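Long-range contacts in alpha-1,2-mannosyltransferase (Ktr4), putative (Neosartorya fumigata, PDB 7BOP), which is a putative fungal mannosyltransferase of the GT-A class that holds guanosine-5'-diphosphate and a manganese ion: residues S17-S21 / G32-D36; P45-W50 / R209-R214; Y57-S61 / T122-C126; N68-S73 / Y187-V193; F200-D204 / K354-C358. All coordinates share one frame; numbering follows the deposited sequence.

Contact 1. Residues S17-S21 / G32-D36; sequences SHGPS and GMKRD
Lys34 and Ser21 meet flank to flank: Lys34 CG rests 3.6 Å from Ser21 CA, and the next carbon, Lys34 CD, presses to 3.1 Å from Pro20 O. A bend at the third torsion (chi3 64°) breaks the run of the lysine chain just beyond this point. At the other end Arg35 lies alongside Ser17, its CB and CD both beside the hydroxyl, with Arg35 CD 3.4 Å from Ser17 OG. From there the arginine runs on, extended, and carries its guanidinium away to a salt bridge with Asp40. One water links Ser17 OG to Arg35 O. Met33 takes the inner side: its CG swings away from the backbone N (chi1 -154°) to lie against the carbonyl oxygens of His18 and Gly19, and Met33 SD approaches His18 O at 3.8 Å. His18 O, buried here, finds no polar partner in the model. Both Met33 and His18 pack on Phe380 of helix 376-382, while Pro20 diverges from Met33 toward Leu263. The backbones are laced by Ser21 N to Gly32 O (2.9 Å), Lys34 N to Gly19 O (3.1 Å) and a weak, bent bond from Arg35 N to Ser17 O. Pro20 faces Met33 in a non-hydrogen-bonded pair, a position that asks no N-H of the proline toward Met33. Strand 20-22 is thus paired with the returning chain, and Ser21 also bonds to the backbone of Asn31: a short antiparallel pairing at the surface that turns a corner at Gly32 and lies against helix 376-382.

Contact 2. Residues P45-W50 / R209-R214; sequences PEGHLW and RFMEDR
Trp50 is sandwiched between Arg209 and His48. The guanidinium of Arg209 lies flat on one indole face, planes 17° apart, with Arg209 CZ 3.6 Å from the centroid of the Trp50 six-membered ring: a cation-pi stack. His48 NE2 sits over the opposite face. At the indole edge Trp50 NE1 donates to Asp213 OD2 (2.7 Å), in the ring plane and onto the syn lone pair of the carboxylate. Arg214 grips the loop backbone with one nitrogen: its NH2 reaches Glu46 O and His48 O, each at 2.9 Å, the latter bond almost straight at 177°. Pro45 CG touches Phe210 CE1 obliquely at 3.4 Å. The loop 45-50, free of regular structure, is thereby clamped to the C-terminal end of helix 207-213, where Arg214 first leaves the helical path. A second shell fixes the clamp. Arg214 NH1 turns back to Phe210 O (3.1 Å), one water joins Arg214 NE to Glu46 O, and another lies among His48 O, Asp213 OD2 and Arg214 NH1. Arg209 NH1 is held by Ala65 O, and the Phe210 ring meets that of His334.

Contact 3. Residues Y57-S61 / T122-C126; sequences YAPNS and TKAKC
The flat carboxamide of Asn60 meets Lys125 NZ in its carbonyl plane: Lys125 NZ approaches Asn60 OD1 on a lone pair, at 3.1 Å, and a water donates to the same oxygen. That water also donates to Lys123 O; a second one, whose oxygen is 2.8 Å from Lys123 O, accepts from Asn60 ND2 and donates to that carbonyl too. Two waters thus carry the amide across to one carbonyl. To bring its ammonium there, Lys125 bends at its second and fourth torsions (chi2 91°, chi4 66°), and Lys125 CE passes 3.9 Å from Pro59 O. The pyrrolidine of Pro59 bears on Lys123 across the contact: Pro59 CB lies 3.3 Å from Lys123 O, and Pro59 CG 3.8 Å from Lys123 CB. Beyond this touch the Lys123 chain bends twice and ends on Ser96 O and the side chain of Asn99. Both backbones are shaped locally. Ala58 to Ser61 form a type I beta turn, and Thr122 OG1 accepts from Ala124 N (3.1 Å), an ST turn. What results is a hydrated surface junction of two turns, one of them leading directly into parallel strand 126-130 of the central sheet.

Contact 4. Residues N68-S73 / Y187-V193; sequences NAALIS and YKYYWRV
Ile72 reaches across to Tyr190 and Arg192 of the adjoining strand. From CB its CG1 branch takes the place between backbone N and carbonyl carbon (chi1 70°), which leans it over the neighbour: Ile72 CG1 lies 4.0 Å from Arg192 CA. At the tip, Ile72 CD1 settles 3.6 Å from Tyr190 CD2, approaching the ring obliquely. The same face carries Ala70, whose CB meets Tyr187 CE2 at 3.8 Å. On the other face Leu71 and Trp191 point the same way side by side, Leu71 CD2 being 3.6 Å from Trp191 CB; both touch helix 80-98, and Trp191 also meets helix 207-213. The backbone of Ile72 is held twice, its N by Trp191 O (2.9 Å) and its O by Val193 N (2.8 Å). Farther back Ala70 bonds in the same fashion to Tyr189 and Trp191, and beyond the last rung Ser73 OG donates to Val193 O (2.7 Å). Arg192 sends its guanidinium to Asp316 and Glu194. This is a parallel pairing in the central sheet of the GT-A fold: the chain beyond one strand leads to Val75 of the guanosine-5'-diphosphate pocket, beyond the other to Glu194 at the manganese ion.

Contact 5. Residues F200-D204 / K354-C358; sequences FCNVD and KCSKC
A disulfide joins Cys201 and Cys355 straight across a single backbone bridge, with the CA atoms of Cys201 and Cys355 3.9 Å apart. The sulfurs bond at 2.0 Å with a dihedral of 103°, and the two cysteines share the same torsion, each SG set beside its own backbone N (chi1 about -50°). Hydrogen bonds flank the link: Ser356 N to Phe200 O and Asn202 N to Lys354 O, both 3.0 Å. The segments run nearly antiparallel. A third cysteine, Cys358, meets an aromatic ring. Cys358 CB stands over the centre of the Phe200 face, 3.6 Å from the centroid, a CH-pi contact, while Cys358 SG lies obliquely to the ring before bonding to Cys349. At the opposite end Lys354, extended beyond CG, follows the backbone of Asn202, Lys354 CD passing 3.6 Å from Asn202 O. Its ammonium closes a salt bridge from Lys354 NZ to Asp204 OD2 (2.9 Å), met on the anti side of the carboxylate, and a water spans Lys354 NZ and Asp204 N. Asp204 OD1 turns to Lys97, placing the acid between two lysines, which would probably favour its charged form. The joint fastens the loop between strand 198-199 and helix 207-213 to the cysteine-rich loop after strand 346-348; Asn202 and Val203 pack against helix 80-98 through Thr93 and Trp94.

In the fold
From the N terminus, contact 1 closes first, a short loop that lays the leading residues on the C-terminal helix. Contact 2 opens next at 45-50 and closes only at 209-214; inside its long loop lie contacts 3 and 4. These two cross, because 68-73 leaves before 122-126 returns, and both lie at the central sheet, one at the turn before strand 126-130, the other between strands 69-74 and 189-192. Contact 2 touches both, through Tyr57 and Tyr189. Contact 5 crosses contact 2: it opens at 200-204 and closes at 354-358, tying the late cysteine-rich loop back to the chain leading into helix 207-213.

Contact 1. Residues S17-S21 / G32-D36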
# COMPACT_ATOMS: atom_id res chain seq x y z
N SER A 17 16.26 -16.58 -12.89
CA SER A 17 17.09 -15.92 -11.84
C SER A 17 16.21 -15.39 -10.70
O SER A 17 16.45 -15.71 -9.52
CB SER A 17 17.92 -14.79 -12.44
OG SER A 17 18.91 -14.35 -11.53
N HIS A 18 15.18 -14.62 -11.07
CA HIS A 18 14.14 -14.13 -10.12
C HIS A 18 13.07 -15.19 -9.75
O HIS A 18 12.03 -14.83 -9.19
CB HIS A 18 13.45 -12.87 -10.69
CG HIS A 18 12.60 -13.11 -11.89
ND1 HIS A 18 11.33 -13.66 -11.82
CD2 HIS A 18 12.82 -12.88 -13.21
CE1 HIS A 18 10.82 -13.76 -13.03
NE2 HIS A 18 11.71 -13.30 -13.90
N GLY A 19 13.32 -16.47 -10.07
CA GLY A 19 12.37 -17.54 -9.78
C GLY A 19 12.36 -17.97 -8.32
O GLY A 19 13.14 -17.46 -7.50
N PRO A 20 11.45 -18.90 -7.98
CA PRO A 20 11.33 -19.39 -6.61
C PRO A 20 12.44 -20.37 -6.21
O PRO A 20 12.90 -21.16 -7.04
CB PRO A 20 9.97 -20.10 -6.62
CG PRO A 20 9.80 -20.56 -8.03
CD PRO A 20 10.43 -19.50 -8.87
N SER A 21 12.85 -20.30 -4.95
CA SER A 21 13.75 -21.27 -4.33
C SER A 21 12.90 -22.26 -3.52
O SER A 21 12.03 -21.83 -2.76
CB SER A 21 14.75 -20.58 -3.39
OG SER A 21 15.60 -21.52 -2.75
N GLY A 32 11.31 -18.55 -0.60
CA GLY A 32 11.64 -17.20 -1.03
C GLY A 32 12.32 -17.15 -2.39
O GLY A 32 12.32 -18.14 -3.14
N MET A 33 12.90 -16.00 -2.71
CA MET A 33 13.51 -15.81 -4.03
C MET A 33 14.89 -16.43 -4.11
O MET A 33 15.62 -16.42 -3.13
CB MET A 33 13.58 -14.34 -4.39
CG MET A 33 13.57 -14.16 -5.89
SD MET A 33 13.21 -12.50 -6.41
CE MET A 33 11.62 -12.13 -5.75
N LYS A 34 15.22 -17.00 -5.27
CA LYS A 34 16.54 -17.59 -5.53
C LYS A 34 17.59 -16.51 -5.63
O LYS A 34 18.57 -16.51 -4.89
CB LYS A 34 16.55 -18.41 -6.83
CG LYS A 34 16.07 -19.85 -6.71
CD LYS A 34 15.77 -20.48 -8.07
CE LYS A 34 17.00 -20.62 -8.96
NZ LYS A 34 16.61 -21.01 -10.34
N ARG A 35 17.40 -15.60 -6.58
CA ARG A 35 18.30 -14.47 -6.77
C ARG A 35 17.49 -13.19 -6.85
O ARG A 35 16.72 -12.97 -7.79
CB ARG A 35 19.19 -14.62 -8.01
CG ARG A 35 20.45 -13.76 -7.86
CD ARG A 35 21.24 -13.58 -9.15
NE ARG A 35 22.25 -12.54 -8.98
CZ ARG A 35 22.03 -11.22 -9.04
NH1 ARG A 35 23.05 -10.38 -8.87
NH2 ARG A 35 20.81 -10.73 -9.27
N ASP A 36 17.66 -12.35 -5.85
CA ASP A 36 16.87 -11.14 -5.72
C ASP A 36 17.39 -10.11 -6.73
O ASP A 36 18.59 -9.78 -6.70
CB ASP A 36 16.96 -10.64 -4.28
CG ASP A 36 15.87 -9.65 -3.91
OD1 ASP A 36 15.47 -8.81 -4.75
OD2 ASP A 36 15.40 -9.72 -2.76
O HOH W 1 17.49 -11.95 -10.36

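Contact 2. Residues P45-W50 / R209-R214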
# COMPACT_ATOMS: atom_id res chain seq x y z
N PRO A 45 14.64 5.20 -12.86
CA PRO A 45 13.90 4.80 -14.06
C PRO A 45 14.34 5.58 -15.30
O PRO A 45 15.00 6.61 -15.19
CB PRO A 45 12.45 5.11 -13.71
CG PRO A 45 12.48 5.98 -12.50
CD PRO A 45 13.77 5.74 -11.81
N GLU A 46 13.97 5.07 -16.47
CA GLU A 46 14.34 5.72 -17.73
C GLU A 46 13.37 6.85 -18.04
O GLU A 46 12.32 6.97 -17.42
CB GLU A 46 14.34 4.70 -18.88
CG GLU A 46 15.35 3.58 -18.68
CD GLU A 46 15.71 2.85 -19.97
OE1 GLU A 46 14.89 2.86 -20.92
OE2 GLU A 46 16.81 2.26 -20.02
N GLY A 47 13.75 7.68 -19.01
CA GLY A 47 12.92 8.80 -19.45
C GLY A 47 13.23 10.07 -18.67
O GLY A 47 14.17 10.12 -17.87
N HIS A 48 12.44 11.10 -18.92
CA HIS A 48 12.65 12.39 -18.29
C HIS A 48 12.27 12.32 -16.80
O HIS A 48 11.24 11.75 -16.44
CB HIS A 48 11.83 13.47 -19.01
CG HIS A 48 11.91 14.81 -18.35
ND1 HIS A 48 13.04 15.60 -18.41
CD2 HIS A 48 11.03 15.47 -17.56
CE1 HIS A 48 12.84 16.70 -17.72
NE2 HIS A 48 11.63 16.65 -17.20
N LEU A 49 13.13 12.89 -15.95
CA LEU A 49 12.88 12.95 -14.52
C LEU A 49 12.95 14.41 -14.08
O LEU A 49 13.81 15.15 -14.53
CB LEU A 49 13.91 12.11 -13.75
CG LEU A 49 13.93 10.61 -14.08
CD1 LEU A 49 15.10 9.91 -13.41
CD2 LEU A 49 12.61 9.96 -13.70
N TRP A 50 12.04 14.80 -13.20
CA TRP A 50 12.00 16.15 -12.66
C TRP A 50 12.92 16.24 -11.45
O TRP A 50 12.71 15.53 -10.46
CB TRP A 50 10.57 16.53 -12.31
CG TRP A 50 9.72 16.63 -13.52
CD1 TRP A 50 8.97 15.64 -14.09
CD2 TRP A 50 9.57 17.78 -14.35
NE1 TRP A 50 8.34 16.11 -15.22
CE2 TRP A 50 8.70 17.42 -15.40
CE3 TRP A 50 10.10 19.08 -14.31
CZ2 TRP A 50 8.34 18.33 -16.42
CZ3 TRP A 50 9.73 19.98 -15.31
CH2 TRP A 50 8.86 19.60 -16.35
N ARG A 209 5.49 13.24 -10.24
CA ARG A 209 5.51 13.59 -11.65
C ARG A 209 6.09 12.48 -12.52
O ARG A 209 5.74 12.38 -13.69
CB ARG A 209 6.24 14.91 -11.87
CG ARG A 209 5.51 16.05 -11.17
CD ARG A 209 6.05 17.41 -11.57
NE ARG A 209 5.73 17.75 -12.96
CZ ARG A 209 6.07 18.89 -13.57
NH1 ARG A 209 6.76 19.83 -12.93
NH2 ARG A 209 5.72 19.08 -14.84
N PHE A 210 6.93 11.63 -11.94
CA PHE A 210 7.30 10.37 -12.60
C PHE A 210 6.04 9.58 -12.93
O PHE A 210 5.85 9.16 -14.07
CB PHE A 210 8.29 9.56 -11.74
CG PHE A 210 8.42 8.13 -12.15
CD1 PHE A 210 9.21 7.77 -13.22
CD2 PHE A 210 7.71 7.14 -11.47
CE1 PHE A 210 9.32 6.43 -13.62
CE2 PHE A 210 7.82 5.80 -11.86
CZ PHE A 210 8.62 5.45 -12.93
N MET A 211 5.15 9.42 -11.94
CA MET A 211 3.87 8.72 -12.12
C MET A 211 3.00 9.42 -13.16
O MET A 211 2.48 8.79 -14.09
CB MET A 211 3.06 8.65 -10.82
CG MET A 211 3.73 7.94 -9.65
SD MET A 211 3.66 6.16 -9.77
CE MET A 211 1.92 5.82 -9.54
N GLU A 212 2.85 10.73 -13.00
CA GLU A 212 1.97 11.51 -13.86
C GLU A 212 2.39 11.52 -15.33
O GLU A 212 1.56 11.31 -16.21
CB GLU A 212 1.83 12.94 -13.35
CG GLU A 212 0.81 13.75 -14.13
CD GLU A 212 0.41 15.02 -13.43
OE1 GLU A 212 -0.79 15.36 -13.49
OE2 GLU A 212 1.27 15.68 -12.82
N ASP A 213 3.68 11.72 -15.58
CA ASP A 213 4.19 11.79 -16.96
C ASP A 213 4.06 10.47 -17.68
O ASP A 213 4.00 10.46 -18.90
CB ASP A 213 5.67 12.20 -16.99
CG ASP A 213 5.89 13.63 -16.54
OD1 ASP A 213 4.90 14.37 -16.42
OD2 ASP A 213 7.06 13.99 -16.28
N ARG A 214 4.04 9.36 -16.94
CA ARG A 214 3.87 8.02 -17.54
C ARG A 214 2.45 7.44 -17.38
O ARG A 214 2.23 6.27 -17.71
CB ARG A 214 4.92 7.09 -16.93
CG ARG A 214 6.32 7.43 -17.37
CD ARG A 214 7.37 6.91 -16.40
NE ARG A 214 8.69 7.43 -16.74
CZ ARG A 214 9.10 8.68 -16.51
NH1 ARG A 214 8.32 9.56 -15.89
NH2 ARG A 214 10.33 9.03 -16.86
O HOH W 2 10.26 5.07 -17.38
O HOH W 3 8.93 12.27 -14.90

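Contact 3. Residues Y57-S61 / T122-C126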
# COMPACT_ATOMS: atom_id res chain seq x y z
N TYR A 57 11.19 24.08 -6.42
CA TYR A 57 10.50 23.26 -5.44
C TYR A 57 10.55 23.90 -4.05
O TYR A 57 10.43 23.21 -3.04
CB TYR A 57 11.09 21.84 -5.42
CG TYR A 57 10.56 20.93 -6.52
CD1 TYR A 57 9.31 20.33 -6.42
CD2 TYR A 57 11.34 20.63 -7.64
CE1 TYR A 57 8.82 19.48 -7.42
CE2 TYR A 57 10.87 19.78 -8.64
CZ TYR A 57 9.62 19.21 -8.53
OH TYR A 57 9.18 18.37 -9.52
N ALA A 58 10.69 25.23 -3.99
CA ALA A 58 10.68 25.93 -2.71
C ALA A 58 9.36 25.67 -1.98
O ALA A 58 8.29 25.65 -2.60
CB ALA A 58 10.90 27.44 -2.91
N PRO A 59 9.42 25.47 -0.65
CA PRO A 59 8.23 25.05 0.10
C PRO A 59 7.06 26.04 0.07
O PRO A 59 5.91 25.62 0.12
CB PRO A 59 8.75 24.85 1.53
CG PRO A 59 10.03 25.59 1.59
CD PRO A 59 10.60 25.63 0.21
N ASN A 60 7.36 27.33 -0.02
CA ASN A 60 6.30 28.35 -0.02
C ASN A 60 6.13 29.09 -1.36
O ASN A 60 5.38 30.05 -1.43
CB ASN A 60 6.54 29.32 1.14
CG ASN A 60 6.51 28.61 2.48
OD1 ASN A 60 5.56 27.89 2.79
ND2 ASN A 60 7.56 28.77 3.27
N SER A 61 6.78 28.60 -2.42
CA SER A 61 6.59 29.16 -3.76
C SER A 61 5.17 28.92 -4.27
O SER A 61 4.63 27.82 -4.12
CB SER A 61 7.59 28.56 -4.76
OG SER A 61 7.29 28.95 -6.09
N THR A 122 9.26 19.32 8.87
CA THR A 122 9.15 19.55 7.43
C THR A 122 9.02 21.04 7.15
O THR A 122 8.47 21.78 7.97
CB THR A 122 7.95 18.78 6.83
OG1 THR A 122 7.88 19.00 5.42
CG2 THR A 122 6.63 19.21 7.43
N LYS A 123 9.54 21.46 6.00
CA LYS A 123 9.33 22.83 5.52
C LYS A 123 8.03 22.96 4.76
O LYS A 123 7.58 24.07 4.50
CB LYS A 123 10.48 23.27 4.61
CG LYS A 123 11.87 23.14 5.24
CD LYS A 123 12.96 23.72 4.35
CE LYS A 123 13.04 23.10 2.93
NZ LYS A 123 13.21 21.62 2.90
N ALA A 124 7.43 21.83 4.37
CA ALA A 124 6.17 21.86 3.62
C ALA A 124 5.00 22.13 4.55
O ALA A 124 5.11 22.00 5.76
CB ALA A 124 5.95 20.55 2.87
N LYS A 125 3.86 22.48 3.95
CA LYS A 125 2.62 22.65 4.70
C LYS A 125 2.12 21.30 5.21
O LYS A 125 2.16 20.31 4.48
CB LYS A 125 1.52 23.28 3.83
CG LYS A 125 1.79 24.70 3.34
CD LYS A 125 2.49 24.73 1.98
CE LYS A 125 2.17 25.99 1.18
NZ LYS A 125 2.70 27.22 1.82
N CYS A 126 1.67 21.28 6.47
CA CYS A 126 1.02 20.14 7.08
C CYS A 126 -0.45 20.44 7.28
O CYS A 126 -0.79 21.54 7.71
CB CYS A 126 1.62 19.83 8.44
SG CYS A 126 3.28 19.14 8.36
O HOH W 4 4.88 22.79 0.63
O HOH W 5 8.56 26.52 5.30
O HOH W 6 5.13 25.50 4.14

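Contact 4. Residues N68-S73 / Y187-V193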
# COMPACT_ATOMS: atom_id res chain seq x y z
N ASN A 68 -0.41 18.09 -8.29
CA ASN A 68 -1.43 18.02 -7.23
C ASN A 68 -1.40 16.66 -6.50
O ASN A 68 -2.20 15.75 -6.76
CB ASN A 68 -2.83 18.38 -7.73
CG ASN A 68 -3.30 17.53 -8.89
OD1 ASN A 68 -2.50 17.05 -9.70
ND2 ASN A 68 -4.61 17.35 -9.01
N ALA A 69 -0.45 16.56 -5.58
CA ALA A 69 -0.17 15.33 -4.85
C ALA A 69 0.17 15.65 -3.40
O ALA A 69 0.57 16.78 -3.09
CB ALA A 69 0.96 14.57 -5.52
N ALA A 70 -0.02 14.67 -2.52
CA ALA A 70 0.28 14.83 -1.11
C ALA A 70 0.83 13.54 -0.52
O ALA A 70 0.52 12.44 -0.97
CB ALA A 70 -0.97 15.24 -0.36
N LEU A 71 1.66 13.71 0.50
CA LEU A 71 2.02 12.64 1.42
C LEU A 71 0.85 12.54 2.38
O LEU A 71 0.41 13.57 2.91
CB LEU A 71 3.30 13.00 2.18
CG LEU A 71 4.52 13.24 1.28
CD1 LEU A 71 5.63 13.95 2.03
CD2 LEU A 71 5.01 11.94 0.66
N ILE A 72 0.32 11.32 2.59
CA ILE A 72 -0.83 11.13 3.48
C ILE A 72 -0.56 10.05 4.50
O ILE A 72 0.23 9.12 4.25
CB ILE A 72 -2.16 10.85 2.73
CG1 ILE A 72 -2.18 9.46 2.05
CG2 ILE A 72 -2.45 11.95 1.70
CD1 ILE A 72 -3.52 9.12 1.44
N SER A 73 -1.21 10.17 5.65
CA SER A 73 -1.03 9.18 6.71
C SER A 73 -2.24 9.13 7.62
O SER A 73 -2.64 10.16 8.17
CB SER A 73 0.24 9.48 7.51
OG SER A 73 0.51 8.46 8.46
N TYR A 187 -6.73 16.77 -5.22
CA TYR A 187 -5.50 16.01 -5.42
C TYR A 187 -5.75 14.83 -6.34
O TYR A 187 -6.84 14.27 -6.34
CB TYR A 187 -5.00 15.51 -4.06
CG TYR A 187 -4.46 16.62 -3.21
CD1 TYR A 187 -5.31 17.38 -2.39
CD2 TYR A 187 -3.11 16.95 -3.23
CE1 TYR A 187 -4.81 18.42 -1.61
CE2 TYR A 187 -2.61 17.98 -2.46
CZ TYR A 187 -3.46 18.71 -1.65
OH TYR A 187 -2.93 19.72 -0.89
N LYS A 188 -4.74 14.48 -7.13
CA LYS A 188 -4.78 13.31 -8.00
C LYS A 188 -3.87 12.17 -7.50
O LYS A 188 -4.20 11.02 -7.73
CB LYS A 188 -4.39 13.70 -9.42
CG LYS A 188 -4.49 12.57 -10.43
CD LYS A 188 -4.34 13.08 -11.86
CE LYS A 188 -4.37 11.95 -12.88
NZ LYS A 188 -5.64 11.21 -12.82
N TYR A 189 -2.73 12.49 -6.87
CA TYR A 189 -1.79 11.45 -6.42
C TYR A 189 -1.56 11.51 -4.93
O TYR A 189 -1.61 12.58 -4.32
CB TYR A 189 -0.45 11.54 -7.17
CG TYR A 189 -0.61 11.36 -8.66
CD1 TYR A 189 -0.61 10.10 -9.24
CD2 TYR A 189 -0.79 12.46 -9.49
CE1 TYR A 189 -0.78 9.93 -10.61
CE2 TYR A 189 -0.96 12.31 -10.86
CZ TYR A 189 -0.96 11.05 -11.42
OH TYR A 189 -1.13 10.90 -12.77
N TYR A 190 -1.30 10.35 -4.34
CA TYR A 190 -0.99 10.26 -2.93
C TYR A 190 0.19 9.33 -2.73
O TYR A 190 0.42 8.42 -3.55
CB TYR A 190 -2.21 9.78 -2.14
CG TYR A 190 -2.52 8.30 -2.34
CD1 TYR A 190 -3.21 7.87 -3.46
CD2 TYR A 190 -2.11 7.34 -1.40
CE1 TYR A 190 -3.49 6.53 -3.66
CE2 TYR A 190 -2.39 5.99 -1.59
CZ TYR A 190 -3.07 5.59 -2.73
OH TYR A 190 -3.35 4.27 -2.95
N TRP A 191 0.93 9.57 -1.66
CA TRP A 191 1.97 8.66 -1.15
C TRP A 191 1.55 8.37 0.28
O TRP A 191 1.65 9.23 1.16
CB TRP A 191 3.35 9.32 -1.23
CG TRP A 191 4.54 8.49 -0.79
CD1 TRP A 191 4.54 7.39 0.03
CD2 TRP A 191 5.91 8.72 -1.12
NE1 TRP A 191 5.80 6.92 0.21
CE2 TRP A 191 6.68 7.71 -0.49
CE3 TRP A 191 6.57 9.67 -1.91
CZ2 TRP A 191 8.06 7.62 -0.62
CZ3 TRP A 191 7.96 9.59 -2.04
CH2 TRP A 191 8.69 8.56 -1.39
N ARG A 192 1.07 7.15 0.51
CA ARG A 192 0.66 6.71 1.83
C ARG A 192 1.87 6.33 2.67
O ARG A 192 2.74 5.57 2.24
CB ARG A 192 -0.30 5.52 1.72
CG ARG A 192 -0.62 4.87 3.06
CD ARG A 192 -1.75 3.88 2.92
NE ARG A 192 -1.76 2.93 4.03
CZ ARG A 192 -2.46 1.79 4.04
NH1 ARG A 192 -3.24 1.45 3.02
NH2 ARG A 192 -2.38 0.99 5.11
N VAL A 193 1.89 6.85 3.90
CA VAL A 193 2.96 6.64 4.84
C VAL A 193 2.37 6.15 6.16
O VAL A 193 1.32 6.62 6.59
CB VAL A 193 3.71 7.97 5.10
CG1 VAL A 193 4.90 7.77 6.02
CG2 VAL A 193 4.15 8.59 3.78

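Contact 5. Residues F200-D204 / K354-C358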
# COMPACT_ATOMS: atom_id res chain seq x y z
N PHE A 200 15.57 4.22 3.28
CA PHE A 200 17.02 4.01 3.30
C PHE A 200 17.81 4.73 2.21
O PHE A 200 19.02 4.83 2.34
CB PHE A 200 17.34 2.52 3.20
CG PHE A 200 16.77 1.69 4.32
CD1 PHE A 200 17.20 1.86 5.63
CD2 PHE A 200 15.79 0.71 4.05
CE1 PHE A 200 16.68 1.07 6.65
CE2 PHE A 200 15.28 -0.08 5.07
CZ PHE A 200 15.72 0.10 6.37
N CYS A 201 17.15 5.19 1.14
CA CYS A 201 17.84 5.64 -0.08
C CYS A 201 17.42 7.03 -0.49
O CYS A 201 16.23 7.34 -0.52
CB CYS A 201 17.56 4.72 -1.27
SG CYS A 201 17.81 2.97 -0.90
N ASN A 202 18.39 7.87 -0.83
CA ASN A 202 18.10 9.16 -1.45
C ASN A 202 17.42 8.93 -2.78
O ASN A 202 17.85 8.08 -3.56
CB ASN A 202 19.37 9.99 -1.63
CG ASN A 202 19.94 10.48 -0.31
OD1 ASN A 202 19.21 10.69 0.64
ND2 ASN A 202 21.24 10.63 -0.25
N VAL A 203 16.35 9.65 -3.01
CA VAL A 203 15.62 9.62 -4.27
C VAL A 203 15.68 11.05 -4.83
O VAL A 203 15.24 11.99 -4.16
CB VAL A 203 14.19 9.12 -4.05
CG1 VAL A 203 13.37 9.19 -5.34
CG2 VAL A 203 14.23 7.69 -3.53
N ASP A 204 16.22 11.19 -6.03
CA ASP A 204 16.56 12.49 -6.60
C ASP A 204 15.68 12.93 -7.77
O ASP A 204 16.10 13.76 -8.57
CB ASP A 204 18.05 12.49 -6.99
CG ASP A 204 18.95 12.41 -5.78
OD1 ASP A 204 18.67 13.11 -4.80
OD2 ASP A 204 19.93 11.65 -5.81
N LYS A 354 23.14 5.26 -3.32
CA LYS A 354 22.23 6.21 -2.66
C LYS A 354 21.64 5.72 -1.34
O LYS A 354 20.99 6.49 -0.62
CB LYS A 354 21.12 6.61 -3.62
CG LYS A 354 21.67 7.34 -4.84
CD LYS A 354 20.59 7.73 -5.82
CE LYS A 354 21.20 8.43 -7.02
NZ LYS A 354 20.23 9.37 -7.63
N CYS A 355 21.84 4.43 -1.02
CA CYS A 355 21.24 3.81 0.15
C CYS A 355 22.26 3.64 1.25
O CYS A 355 23.45 3.56 1.00
CB CYS A 355 20.70 2.43 -0.22
SG CYS A 355 19.63 2.48 -1.66
N SER A 356 21.78 3.59 2.48
CA SER A 356 22.59 3.14 3.60
C SER A 356 21.72 2.48 4.66
O SER A 356 20.50 2.67 4.66
CB SER A 356 23.38 4.32 4.19
OG SER A 356 22.48 5.28 4.68
N LYS A 357 22.35 1.70 5.53
CA LYS A 357 21.72 1.06 6.70
C LYS A 357 20.71 -0.05 6.40
O LYS A 357 19.90 -0.40 7.26
CB LYS A 357 21.09 2.11 7.63
CG LYS A 357 22.07 3.15 8.14
CD LYS A 357 21.45 4.06 9.19
CE LYS A 357 22.51 4.75 10.04
NZ LYS A 357 21.89 5.60 11.11
N CYS A 358 20.73 -0.61 5.19
CA CYS A 358 19.98 -1.82 4.90
C CYS A 358 20.86 -2.75 4.08
O CYS A 358 21.78 -2.32 3.39
CB CYS A 358 18.63 -1.52 4.20
SG CYS A 358 18.69 -0.85 2.50
O HOH W 7 17.22 9.01 -7.53